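Local coordinates for proton-dependent oligopeptide transporter family protein (Xanthomonas campestris, PDB 6EI3) that probably carries short peptides across the bacterial membrane together with protons, and is captured in an auto-inhibited state, at residues G207-S212 with D280-G285; R287-V292 with G431-F436; M254-L259 with W437-T442. All coordinates share one frame; numbering follows the deposited sequence.

The three contacts run inward from the rim of the chain, their centres about 27, 16 and 11 Å from its own. Contacts 1 and 2 share helix 281-306, with centres about 12 Å apart; contacts 2 and 3 share helix 430-456, with centres about 13 Å apart; contacts 1 and 3, centres about 21 Å apart, do not touch. Contact 2 is nested within the loop that contact 3 closes. The lipid 2,3-dihydroxypropyl pentadec-7-enoate occupies a pocket to which Leu290 and Arg291 of contact 2 and Val257 of contact 3 contribute. The side chains of Val283, Phe436 and Leu256 lie about 13, 8 and 5 Å respectively from a bound lipid molecule, not necessarily the same one.

Contact 1: G207-S212 with D280-G285; sequences GAVVRS and DAAVDG
Ala282, near the start of helix 281-306, turns its CB toward Val209 of the short helix 206-215 and meets one branch of that valine, CG2, at 4.1 Å. Val283 follows and takes the other branch: Val209 CG1 sits 4.2 Å from Val283 CA and equally far from its CG2. The fork of Val209 therefore spans two consecutive residues, and its setting explains this, since CG1 lies opposite the backbone N (chi1 -179°) while CG2 lies beside it. All three residues are buried, yet the interface is small, about 107 Å² over both sides. In the expected layout of the major facilitator superfamily, helix 281-306 would open the second six-helix bundle, and helix 206-215 would lie in the connection leading to it from the first. The Val283 side chain also touches Leu271 and Arg275 in the loop preceding the helix. Asp284 forms a salt bridge with Arg275 through OD1, and its backbone N bonds back to Asp280 O at 2.8 Å. The same loop returns to helix 206-215 at His278, which touches Val209 and shares a hydrogen bond between its NE2 and Ser212 OG.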
ATOM      1  N   GLY A 207      -2.209  15.264  17.000  1.00 51.34           N
ATOM      2  CA  GLY A 207      -0.879  15.774  17.319  1.00 51.03           C
ATOM      3  C   GLY A 207      -0.803  16.491  18.655  1.00 55.47           C
ATOM      4  O   GLY A 207       0.067  16.180  19.473  1.00 55.57           O
ATOM      5  N   ALA A 208      -1.737  17.433  18.897  1.00 52.99           N
ATOM      6  CA  ALA A 208      -1.812  18.211  20.149  1.00 54.67           C
ATOM      7  C   ALA A 208      -2.005  17.331  21.382  1.00 59.90           C
ATOM      8  O   ALA A 208      -1.343  17.563  22.390  1.00 60.35           O
ATOM      9  CB  ALA A 208      -2.925  19.241  20.064  1.00 55.95           C
ATOM     10  N   VAL A 209      -2.884  16.300  21.289  1.00 57.21           N
ATOM     11  CA  VAL A 209      -3.172  15.355  22.382  1.00 57.43           C
ATOM     12  C   VAL A 209      -1.948  14.470  22.664  1.00 60.33           C
ATOM     13  O   VAL A 209      -1.623  14.265  23.828  1.00 61.80           O
ATOM     14  CB  VAL A 209      -4.485  14.549  22.162  1.00 60.64           C
ATOM     15  CG1 VAL A 209      -4.764  13.596  23.320  1.00 61.20           C
ATOM     16  CG2 VAL A 209      -5.677  15.478  21.951  1.00 60.91           C
ATOM     17  N   VAL A 210      -1.254  13.985  21.609  1.00 55.36           N
ATOM     18  CA  VAL A 210      -0.020  13.180  21.724  1.00 54.99           C
ATOM     19  C   VAL A 210       1.075  14.022  22.419  1.00 60.44           C
ATOM     20  O   VAL A 210       1.759  13.520  23.313  1.00 60.40           O
ATOM     21  CB  VAL A 210       0.450  12.630  20.334  1.00 56.67           C
ATOM     22  CG1 VAL A 210       1.876  12.080  20.391  1.00 55.91           C
ATOM     23  CG2 VAL A 210      -0.511  11.567  19.800  1.00 55.36           C
ATOM     24  N   ARG A 211       1.223  15.299  21.989  1.00 58.85           N
ATOM     25  CA  ARG A 211       2.177  16.282  22.522  1.00 60.75           C
ATOM     26  C   ARG A 211       1.907  16.489  24.011  1.00 64.83           C
ATOM     27  O   ARG A 211       2.832  16.357  24.811  1.00 65.57           O
ATOM     28  CB  ARG A 211       2.042  17.613  21.755  1.00 64.08           C
ATOM     29  CG  ARG A 211       3.138  18.656  22.013  1.00 76.82           C
ATOM     30  CD  ARG A 211       2.951  19.909  21.154  1.00 88.40           C
ATOM     31  NE  ARG A 211       2.961  19.608  19.714  1.00 99.52           N
ATOM     32  CZ  ARG A 211       1.934  19.804  18.889  1.00110.92           C
ATOM     33  NH1 ARG A 211       0.803  20.337  19.337  1.00 97.35           N
ATOM     34  NH2 ARG A 211       2.037  19.483  17.606  1.00 94.31           N
ATOM     35  N   SER A 212       0.628  16.742  24.383  1.00 61.01           N
ATOM     36  CA  SER A 212       0.219  16.926  25.779  1.00 61.81           C
ATOM     37  C   SER A 212       0.416  15.661  26.606  1.00 67.70           C
ATOM     38  O   SER A 212       0.881  15.762  27.729  1.00 69.62           O
ATOM     39  CB  SER A 212      -1.228  17.382  25.867  1.00 63.43           C
ATOM     40  OG  SER A 212      -1.406  18.657  25.277  1.00 69.59           O
ATOM     41  N   ASP A 280     -11.730  14.923  26.729  1.00 71.35           N
ATOM     42  CA  ASP A 280     -12.120  13.504  26.894  1.00 70.19           C
ATOM     43  C   ASP A 280     -12.476  12.806  25.578  1.00 69.24           C
ATOM     44  O   ASP A 280     -11.923  11.744  25.330  1.00 68.06           O
ATOM     45  CB  ASP A 280     -13.231  13.294  27.947  1.00 73.83           C
ATOM     46  CG  ASP A 280     -12.742  13.228  29.380  1.00 89.04           C
ATOM     47  OD1 ASP A 280     -11.832  14.012  29.739  1.00 91.70           O
ATOM     48  OD2 ASP A 280     -13.297  12.424  30.158  1.00 96.61           O
ATOM     49  N   ALA A 281     -13.373  13.379  24.736  1.00 63.17           N
ATOM     50  CA  ALA A 281     -13.716  12.814  23.425  1.00 61.04           C
ATOM     51  C   ALA A 281     -12.481  12.858  22.503  1.00 62.91           C
ATOM     52  O   ALA A 281     -12.389  12.074  21.556  1.00 61.20           O
ATOM     53  CB  ALA A 281     -14.864  13.584  22.793  1.00 61.75           C
ATOM     54  N   ALA A 282     -11.534  13.775  22.807  1.00 59.45           N
ATOM     55  CA  ALA A 282     -10.256  13.954  22.112  1.00 57.53           C
ATOM     56  C   ALA A 282      -9.257  12.896  22.602  1.00 58.61           C
ATOM     57  O   ALA A 282      -8.599  12.265  21.773  1.00 56.95           O
ATOM     58  CB  ALA A 282      -9.712  15.355  22.372  1.00 59.10           C
ATOM     59  N   VAL A 283      -9.165  12.688  23.944  1.00 54.08           N
ATOM     60  CA  VAL A 283      -8.276  11.700  24.588  1.00 53.03           C
ATOM     61  C   VAL A 283      -8.704  10.265  24.225  1.00 55.94           C
ATOM     62  O   VAL A 283      -7.853   9.459  23.837  1.00 54.49           O
ATOM     63  CB  VAL A 283      -8.132  11.912  26.119  1.00 57.04           C
ATOM     64  CG1 VAL A 283      -7.212  10.871  26.751  1.00 56.14           C
ATOM     65  CG2 VAL A 283      -7.627  13.317  26.434  1.00 57.97           C
ATOM     66  N   ASP A 284     -10.026   9.963  24.337  1.00 52.11           N
ATOM     67  CA  ASP A 284     -10.622   8.671  23.978  1.00 50.34           C
ATOM     68  C   ASP A 284     -10.388   8.407  22.492  1.00 50.20           C
ATOM     69  O   ASP A 284     -10.091   7.283  22.119  1.00 49.28           O
ATOM     70  CB  ASP A 284     -12.132   8.646  24.273  1.00 52.87           C
ATOM     71  CG  ASP A 284     -12.540   8.751  25.731  1.00 66.02           C
ATOM     72  OD1 ASP A 284     -11.648   8.706  26.606  1.00 65.66           O
ATOM     73  OD2 ASP A 284     -13.754   8.905  25.995  1.00 76.93           O
ATOM     74  N   GLY A 285     -10.523   9.450  21.674  1.00 45.28           N
ATOM     75  CA  GLY A 285     -10.300   9.417  20.234  1.00 42.95           C
ATOM     76  C   GLY A 285      -8.888   9.022  19.847  1.00 45.91           C
ATOM     77  O   GLY A 285      -8.702   8.273  18.888  1.00 45.25           O
TER

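Contact 2: R287-V292 with G431-F436; sequences RALLRV and GVVMSF
Helices 287-292 and 431-436 run nearly parallel, 17° apart in direction, with axes 10.9 Å from each other, and Leu289 and Val433 are the residues whose backbones come nearest, 7.3 Å between CA atoms. The gap is filled by side chains, chiefly Leu289. Its CD1 methyl meets Val433 CG2 at 3.8 Å and Val432 CG1 at 3.9 Å, and the leucine side chain as a whole slants over both valines. Leu289 holds this position with chi1 at -114°, close to eclipsed. Such near-parallel helix packing joins two helices that, by the usual major facilitator topology, belong to the second six-helix bundle: 281-306 as its first member and 430-456 as its fifth. One turn beyond Val432, Phe436 (chi1 -79°) holds its ring out toward helix 281-306, leaning only slightly toward the start of its own helix, and presents an edge: CE2 is 4.1 Å from Leu289 O, which lies near the ring plane, and 4.2 Å from Leu289 CD1. Phe206 of helix 206-215 touches Leu289, Val432 and Phe436 alike. Elsewhere on helix 281-306, Arg287 forms a salt bridge to Glu272 and a cation-pi contact with Trp268.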
ATOM      1  N   ARG A 287      -6.919   7.283  22.003  1.00 41.18           N
ATOM      2  CA  ARG A 287      -6.844   5.904  22.515  1.00 41.08           C
ATOM      3  C   ARG A 287      -7.346   4.925  21.440  1.00 43.97           C
ATOM      4  O   ARG A 287      -6.711   3.891  21.208  1.00 43.14           O
ATOM      5  CB  ARG A 287      -7.669   5.735  23.806  1.00 41.85           C
ATOM      6  CG  ARG A 287      -7.354   4.427  24.522  1.00 53.10           C
ATOM      7  CD  ARG A 287      -7.746   4.394  25.992  1.00 70.51           C
ATOM      8  NE  ARG A 287      -6.965   5.302  26.840  1.00 80.49           N
ATOM      9  CZ  ARG A 287      -5.739   5.057  27.298  1.00 89.77           C
ATOM     10  NH1 ARG A 287      -5.103   3.943  26.953  1.00 75.96           N
ATOM     11  NH2 ARG A 287      -5.131   5.935  28.081  1.00 73.07           N
ATOM     12  N   ALA A 288      -8.480   5.268  20.792  1.00 40.06           N
ATOM     13  CA  ALA A 288      -9.087   4.488  19.723  1.00 39.94           C
ATOM     14  C   ALA A 288      -8.126   4.401  18.520  1.00 45.01           C
ATOM     15  O   ALA A 288      -7.946   3.312  17.967  1.00 45.21           O
ATOM     16  CB  ALA A 288     -10.405   5.124  19.313  1.00 40.70           C
ATOM     17  N   LEU A 289      -7.469   5.531  18.158  1.00 42.14           N
ATOM     18  CA  LEU A 289      -6.486   5.608  17.065  1.00 41.85           C
ATOM     19  C   LEU A 289      -5.286   4.692  17.325  1.00 42.89           C
ATOM     20  O   LEU A 289      -4.796   4.067  16.389  1.00 42.26           O
ATOM     21  CB  LEU A 289      -5.987   7.058  16.872  1.00 43.30           C
ATOM     22  CG  LEU A 289      -6.323   7.814  15.575  1.00 49.48           C
ATOM     23  CD1 LEU A 289      -6.097   6.967  14.317  1.00 48.96           C
ATOM     24  CD2 LEU A 289      -7.705   8.405  15.618  1.00 54.91           C
ATOM     25  N   LEU A 290      -4.805   4.622  18.581  1.00 39.42           N
ATOM     26  CA  LEU A 290      -3.679   3.755  18.944  1.00 39.69           C
ATOM     27  C   LEU A 290      -4.035   2.270  18.882  1.00 43.61           C
ATOM     28  O   LEU A 290      -3.200   1.459  18.485  1.00 42.75           O
ATOM     29  CB  LEU A 290      -3.055   4.128  20.283  1.00 40.80           C
ATOM     30  CG  LEU A 290      -2.378   5.496  20.345  1.00 45.59           C
ATOM     31  CD1 LEU A 290      -2.038   5.859  21.781  1.00 46.49           C
ATOM     32  CD2 LEU A 290      -1.130   5.570  19.408  1.00 47.13           C
ATOM     33  N   ARG A 291      -5.279   1.920  19.229  1.00 40.47           N
ATOM     34  CA  ARG A 291      -5.772   0.548  19.105  1.00 40.09           C
ATOM     35  C   ARG A 291      -5.823   0.158  17.628  1.00 41.94           C
ATOM     36  O   ARG A 291      -5.471  -0.965  17.286  1.00 40.51           O
ATOM     37  CB  ARG A 291      -7.154   0.406  19.747  1.00 39.14           C
ATOM     38  CG  ARG A 291      -7.109   0.442  21.257  1.00 39.10           C
ATOM     39  CD  ARG A 291      -8.427  -0.045  21.805  1.00 49.34           C
ATOM     40  NE  ARG A 291      -8.617   0.327  23.205  1.00 53.35           N
ATOM     41  CZ  ARG A 291      -9.342   1.362  23.608  1.00 69.31           C
ATOM     42  NH1 ARG A 291      -9.946   2.147  22.721  1.00 55.53           N
ATOM     43  NH2 ARG A 291      -9.479   1.617  24.902  1.00 57.77           N
ATOM     44  N   VAL A 292      -6.198   1.115  16.750  1.00 39.59           N
ATOM     45  CA  VAL A 292      -6.250   0.961  15.285  1.00 38.38           C
ATOM     46  C   VAL A 292      -4.850   0.718  14.734  1.00 41.48           C
ATOM     47  O   VAL A 292      -4.671  -0.142  13.865  1.00 41.59           O
ATOM     48  CB  VAL A 292      -6.958   2.170  14.604  1.00 41.95           C
ATOM     49  CG1 VAL A 292      -6.534   2.339  13.140  1.00 41.10           C
ATOM     50  CG2 VAL A 292      -8.466   2.043  14.718  1.00 41.87           C
ATOM     51  N   GLY A 431      -8.063  11.686   8.536  1.00 46.49           N
ATOM     52  CA  GLY A 431      -6.799  11.934   7.851  1.00 45.48           C
ATOM     53  C   GLY A 431      -5.658  11.147   8.458  1.00 48.60           C
ATOM     54  O   GLY A 431      -4.780  10.668   7.735  1.00 48.06           O
ATOM     55  N   VAL A 432      -5.672  11.013   9.799  1.00 44.33           N
ATOM     56  CA  VAL A 432      -4.693  10.261  10.589  1.00 43.35           C
ATOM     57  C   VAL A 432      -4.852   8.762  10.281  1.00 43.27           C
ATOM     58  O   VAL A 432      -3.849   8.063  10.120  1.00 41.93           O
ATOM     59  CB  VAL A 432      -4.837  10.559  12.113  1.00 48.46           C
ATOM     60  CG1 VAL A 432      -3.824   9.766  12.941  1.00 48.27           C
ATOM     61  CG2 VAL A 432      -4.709  12.053  12.397  1.00 49.22           C
ATOM     62  N   VAL A 433      -6.116   8.269  10.235  1.00 37.29           N
ATOM     63  CA  VAL A 433      -6.435   6.872   9.910  1.00 34.66           C
ATOM     64  C   VAL A 433      -5.835   6.523   8.546  1.00 35.78           C
ATOM     65  O   VAL A 433      -5.162   5.501   8.408  1.00 31.55           O
ATOM     66  CB  VAL A 433      -7.958   6.594   9.942  1.00 37.29           C
ATOM     67  CG1 VAL A 433      -8.286   5.241   9.310  1.00 35.98           C
ATOM     68  CG2 VAL A 433      -8.506   6.676  11.361  1.00 37.52           C
ATOM     69  N   MET A 434      -6.082   7.388   7.555  1.00 35.34           N
ATOM     70  CA  MET A 434      -5.598   7.217   6.197  1.00 36.76           C
ATOM     71  C   MET A 434      -4.066   7.221   6.111  1.00 35.27           C
ATOM     72  O   MET A 434      -3.504   6.385   5.411  1.00 32.16           O
ATOM     73  CB  MET A 434      -6.236   8.231   5.245  1.00 41.24           C
ATOM     74  CG  MET A 434      -6.371   7.691   3.857  1.00 48.97           C
ATOM     75  SD  MET A 434      -7.518   6.272   3.803  1.00 57.59           S
ATOM     76  CE  MET A 434      -6.676   5.282   2.669  1.00 52.85           C
ATOM     77  N   SER A 435      -3.401   8.124   6.843  1.00 32.04           N
ATOM     78  CA  SER A 435      -1.941   8.179   6.872  1.00 32.53           C
ATOM     79  C   SER A 435      -1.388   6.849   7.396  1.00 37.11           C
ATOM     80  O   SER A 435      -0.483   6.298   6.776  1.00 36.79           O
ATOM     81  CB  SER A 435      -1.454   9.343   7.735  1.00 37.22           C
ATOM     82  OG  SER A 435      -1.792  10.585   7.136  1.00 46.15           O
ATOM     83  N   PHE A 436      -1.982   6.302   8.481  1.00 32.55           N
ATOM     84  CA  PHE A 436      -1.569   5.027   9.073  1.00 32.74           C
ATOM     85  C   PHE A 436      -1.826   3.859   8.129  1.00 33.25           C
ATOM     86  O   PHE A 436      -1.063   2.890   8.167  1.00 33.04           O
ATOM     87  CB  PHE A 436      -2.279   4.761  10.415  1.00 36.30           C
ATOM     88  CG  PHE A 436      -1.782   5.448  11.671  1.00 40.64           C
ATOM     89  CD1 PHE A 436      -0.639   6.242  11.651  1.00 44.13           C
ATOM     90  CD2 PHE A 436      -2.458   5.289  12.884  1.00 45.49           C
ATOM     91  CE1 PHE A 436      -0.202   6.904  12.804  1.00 46.85           C
ATOM     92  CE2 PHE A 436      -2.012   5.942  14.047  1.00 49.86           C
ATOM     93  CZ  PHE A 436      -0.884   6.739  14.000  1.00 48.24           C
TER

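Contact 3: M254-L259 with W437-T442; sequences MALVLL and WYLTTT
Leu256 reaches helix 430-456 with a single methyl, CD2, which meets Leu439 CD2 at 3.9 Å and Thr442 CG2 at 4.0 Å. The two partners are three residues apart and so stand on the same face of their helix, where they receive the leucine tip between them. Leu256 runs obliquely across Leu439 and at about a right angle to Thr442. The reach comes from its extended chain: CG lies opposite the backbone N (chi1 171°) and CD2 opposite CA, which places that methyl far out from helix 248-270. It bridges backbones that remain well separated, 9.2 Å between Leu256 CA and Leu439 CA, and the interface amounts to 106 Å². Helices 224-239 and 248-270 probably form the extra hairpin that bacterial peptide transporters of this family insert between the two six-helix bundles of the major facilitator fold; if so, its second arm rests here on the second bundle. Helix 248-270 also packs on helix 224-239, Ala255 on Ala236, Leu258 on Leu235 and Cys239, Leu259 on Val233, while Val257 faces the bound lipid. Further out, Thr442 has both ends of its side chain engaged: CG2 takes the leucine, and OG1, on the backbone N side, makes a weak hydrogen bond with Ile56 O of helix 40-60, whose Phe59 and Phe60 also touch this threonine. Around Leu439, Thr440 N and Thr441 N make weak bonds to Trp437 O and Tyr438 O, and Thr440 OG1 is hydrogen-bonded to Phe436 O.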
ATOM      1  N   MET A 254      13.071   1.060   8.752  1.00 38.74           N
ATOM      2  CA  MET A 254      13.247   0.481  10.084  1.00 40.18           C
ATOM      3  C   MET A 254      13.138   1.610  11.105  1.00 43.37           C
ATOM      4  O   MET A 254      12.507   1.427  12.144  1.00 43.67           O
ATOM      5  CB  MET A 254      14.600  -0.234  10.211  1.00 43.81           C
ATOM      6  CG  MET A 254      14.685  -1.513   9.402  1.00 47.77           C
ATOM      7  SD  MET A 254      16.309  -2.292   9.552  1.00 54.92           S
ATOM      8  CE  MET A 254      16.044  -3.286  11.005  1.00 52.85           C
ATOM      9  N   ALA A 255      13.707   2.795  10.771  1.00 38.68           N
ATOM     10  CA  ALA A 255      13.647   3.996  11.602  1.00 38.88           C
ATOM     11  C   ALA A 255      12.176   4.414  11.768  1.00 41.01           C
ATOM     12  O   ALA A 255      11.750   4.675  12.893  1.00 41.71           O
ATOM     13  CB  ALA A 255      14.469   5.116  10.977  1.00 39.60           C
ATOM     14  N   LEU A 256      11.389   4.387  10.672  1.00 35.66           N
ATOM     15  CA  LEU A 256       9.954   4.702  10.699  1.00 35.06           C
ATOM     16  C   LEU A 256       9.197   3.765  11.650  1.00 39.46           C
ATOM     17  O   LEU A 256       8.465   4.255  12.508  1.00 39.92           O
ATOM     18  CB  LEU A 256       9.344   4.712   9.286  1.00 33.82           C
ATOM     19  CG  LEU A 256       7.798   4.809   9.151  1.00 38.84           C
ATOM     20  CD1 LEU A 256       7.267   6.215   9.516  1.00 38.59           C
ATOM     21  CD2 LEU A 256       7.352   4.402   7.746  1.00 39.62           C
ATOM     22  N   VAL A 257       9.431   2.438  11.550  1.00 35.00           N
ATOM     23  CA  VAL A 257       8.813   1.419  12.415  1.00 35.10           C
ATOM     24  C   VAL A 257       9.163   1.656  13.889  1.00 42.10           C
ATOM     25  O   VAL A 257       8.291   1.532  14.757  1.00 42.98           O
ATOM     26  CB  VAL A 257       9.164  -0.015  11.943  1.00 37.56           C
ATOM     27  CG1 VAL A 257       8.735  -1.074  12.964  1.00 37.35           C
ATOM     28  CG2 VAL A 257       8.549  -0.293  10.568  1.00 35.55           C
ATOM     29  N   LEU A 258      10.435   2.007  14.165  1.00 38.48           N
ATOM     30  CA  LEU A 258      10.901   2.316  15.519  1.00 38.70           C
ATOM     31  C   LEU A 258      10.195   3.549  16.061  1.00 41.96           C
ATOM     32  O   LEU A 258       9.681   3.498  17.184  1.00 44.25           O
ATOM     33  CB  LEU A 258      12.438   2.495  15.562  1.00 39.44           C
ATOM     34  CG  LEU A 258      13.261   1.199  15.501  1.00 44.25           C
ATOM     35  CD1 LEU A 258      14.708   1.495  15.199  1.00 44.92           C
ATOM     36  CD2 LEU A 258      13.173   0.404  16.814  1.00 47.73           C
ATOM     37  N   LEU A 259      10.099   4.626  15.251  1.00 36.49           N
ATOM     38  CA  LEU A 259       9.402   5.853  15.655  1.00 37.87           C
ATOM     39  C   LEU A 259       7.915   5.621  15.926  1.00 43.15           C
ATOM     40  O   LEU A 259       7.374   6.220  16.857  1.00 42.25           O
ATOM     41  CB  LEU A 259       9.575   6.988  14.632  1.00 37.63           C
ATOM     42  CG  LEU A 259      10.995   7.568  14.484  1.00 42.91           C
ATOM     43  CD1 LEU A 259      11.125   8.351  13.172  1.00 41.83           C
ATOM     44  CD2 LEU A 259      11.396   8.414  15.700  1.00 45.46           C
ATOM     45  N   TRP A 437      -2.929   3.918   7.341  1.00 27.60           N
ATOM     46  CA  TRP A 437      -3.277   2.872   6.358  1.00 27.20           C
ATOM     47  C   TRP A 437      -2.243   2.842   5.236  1.00 28.66           C
ATOM     48  O   TRP A 437      -1.794   1.764   4.862  1.00 26.75           O
ATOM     49  CB  TRP A 437      -4.701   3.053   5.794  1.00 25.47           C
ATOM     50  CG  TRP A 437      -5.178   1.900   4.946  1.00 26.48           C
ATOM     51  CD1 TRP A 437      -5.582   1.959   3.641  1.00 28.97           C
ATOM     52  CD2 TRP A 437      -5.364   0.534   5.362  1.00 26.52           C
ATOM     53  NE1 TRP A 437      -6.020   0.719   3.223  1.00 27.68           N
ATOM     54  CE2 TRP A 437      -5.888  -0.175   4.256  1.00 29.70           C
ATOM     55  CE3 TRP A 437      -5.154  -0.162   6.571  1.00 28.87           C
ATOM     56  CZ2 TRP A 437      -6.152  -1.551   4.306  1.00 29.22           C
ATOM     57  CZ3 TRP A 437      -5.433  -1.522   6.622  1.00 29.98           C
ATOM     58  CH2 TRP A 437      -5.931  -2.199   5.501  1.00 29.91           C
ATOM     59  N   TYR A 438      -1.830   4.020   4.725  1.00 25.20           N
ATOM     60  CA  TYR A 438      -0.785   4.086   3.694  1.00 25.05           C
ATOM     61  C   TYR A 438       0.524   3.509   4.230  1.00 27.89           C
ATOM     62  O   TYR A 438       1.176   2.740   3.537  1.00 27.69           O
ATOM     63  CB  TYR A 438      -0.546   5.529   3.228  1.00 26.78           C
ATOM     64  CG  TYR A 438      -1.714   6.133   2.490  1.00 28.74           C
ATOM     65  CD1 TYR A 438      -2.446   5.385   1.573  1.00 30.33           C
ATOM     66  CD2 TYR A 438      -2.057   7.468   2.666  1.00 29.72           C
ATOM     67  CE1 TYR A 438      -3.524   5.943   0.885  1.00 32.99           C
ATOM     68  CE2 TYR A 438      -3.119   8.040   1.967  1.00 30.29           C
ATOM     69  CZ  TYR A 438      -3.851   7.273   1.081  1.00 39.16           C
ATOM     70  OH  TYR A 438      -4.885   7.837   0.372  1.00 44.97           O
ATOM     71  N   LEU A 439       0.868   3.834   5.477  1.00 24.39           N
ATOM     72  CA  LEU A 439       2.070   3.318   6.114  1.00 25.66           C
ATOM     73  C   LEU A 439       2.016   1.796   6.320  1.00 29.30           C
ATOM     74  O   LEU A 439       3.067   1.185   6.439  1.00 29.38           O
ATOM     75  CB  LEU A 439       2.371   4.048   7.440  1.00 26.78           C
ATOM     76  CG  LEU A 439       2.725   5.542   7.326  1.00 32.96           C
ATOM     77  CD1 LEU A 439       2.912   6.161   8.719  1.00 33.16           C
ATOM     78  CD2 LEU A 439       3.973   5.777   6.444  1.00 37.41           C
ATOM     79  N   THR A 440       0.801   1.200   6.381  1.00 25.54           N
ATOM     80  CA  THR A 440       0.593  -0.249   6.516  1.00 25.49           C
ATOM     81  C   THR A 440       1.186  -0.953   5.284  1.00 27.37           C
ATOM     82  O   THR A 440       1.882  -1.954   5.437  1.00 27.13           O
ATOM     83  CB  THR A 440      -0.889  -0.556   6.807  1.00 31.34           C
ATOM     84  OG1 THR A 440      -1.249   0.148   7.986  1.00 28.22           O
ATOM     85  CG2 THR A 440      -1.164  -2.021   7.035  1.00 30.74           C
ATOM     86  N   THR A 441       0.952  -0.394   4.077  1.00 23.08           N
ATOM     87  CA  THR A 441       1.539  -0.893   2.823  1.00 22.37           C
ATOM     88  C   THR A 441       3.039  -0.652   2.838  1.00 25.95           C
ATOM     89  O   THR A 441       3.779  -1.563   2.473  1.00 25.47           O
ATOM     90  CB  THR A 441       0.917  -0.189   1.616  1.00 28.22           C
ATOM     91  OG1 THR A 441      -0.441  -0.587   1.534  1.00 29.88           O
ATOM     92  CG2 THR A 441       1.629  -0.543   0.290  1.00 25.11           C
ATOM     93  N   THR A 442       3.502   0.570   3.252  1.00 23.29           N
ATOM     94  CA  THR A 442       4.946   0.866   3.320  1.00 23.38           C
ATOM     95  C   THR A 442       5.626  -0.231   4.149  1.00 28.13           C
ATOM     96  O   THR A 442       6.581  -0.841   3.669  1.00 28.32           O
ATOM     97  CB  THR A 442       5.218   2.280   3.916  1.00 29.12           C
ATOM     98  OG1 THR A 442       4.805   3.270   2.982  1.00 31.55           O
ATOM     99  CG2 THR A 442       6.700   2.530   4.239  1.00 25.30           C
TER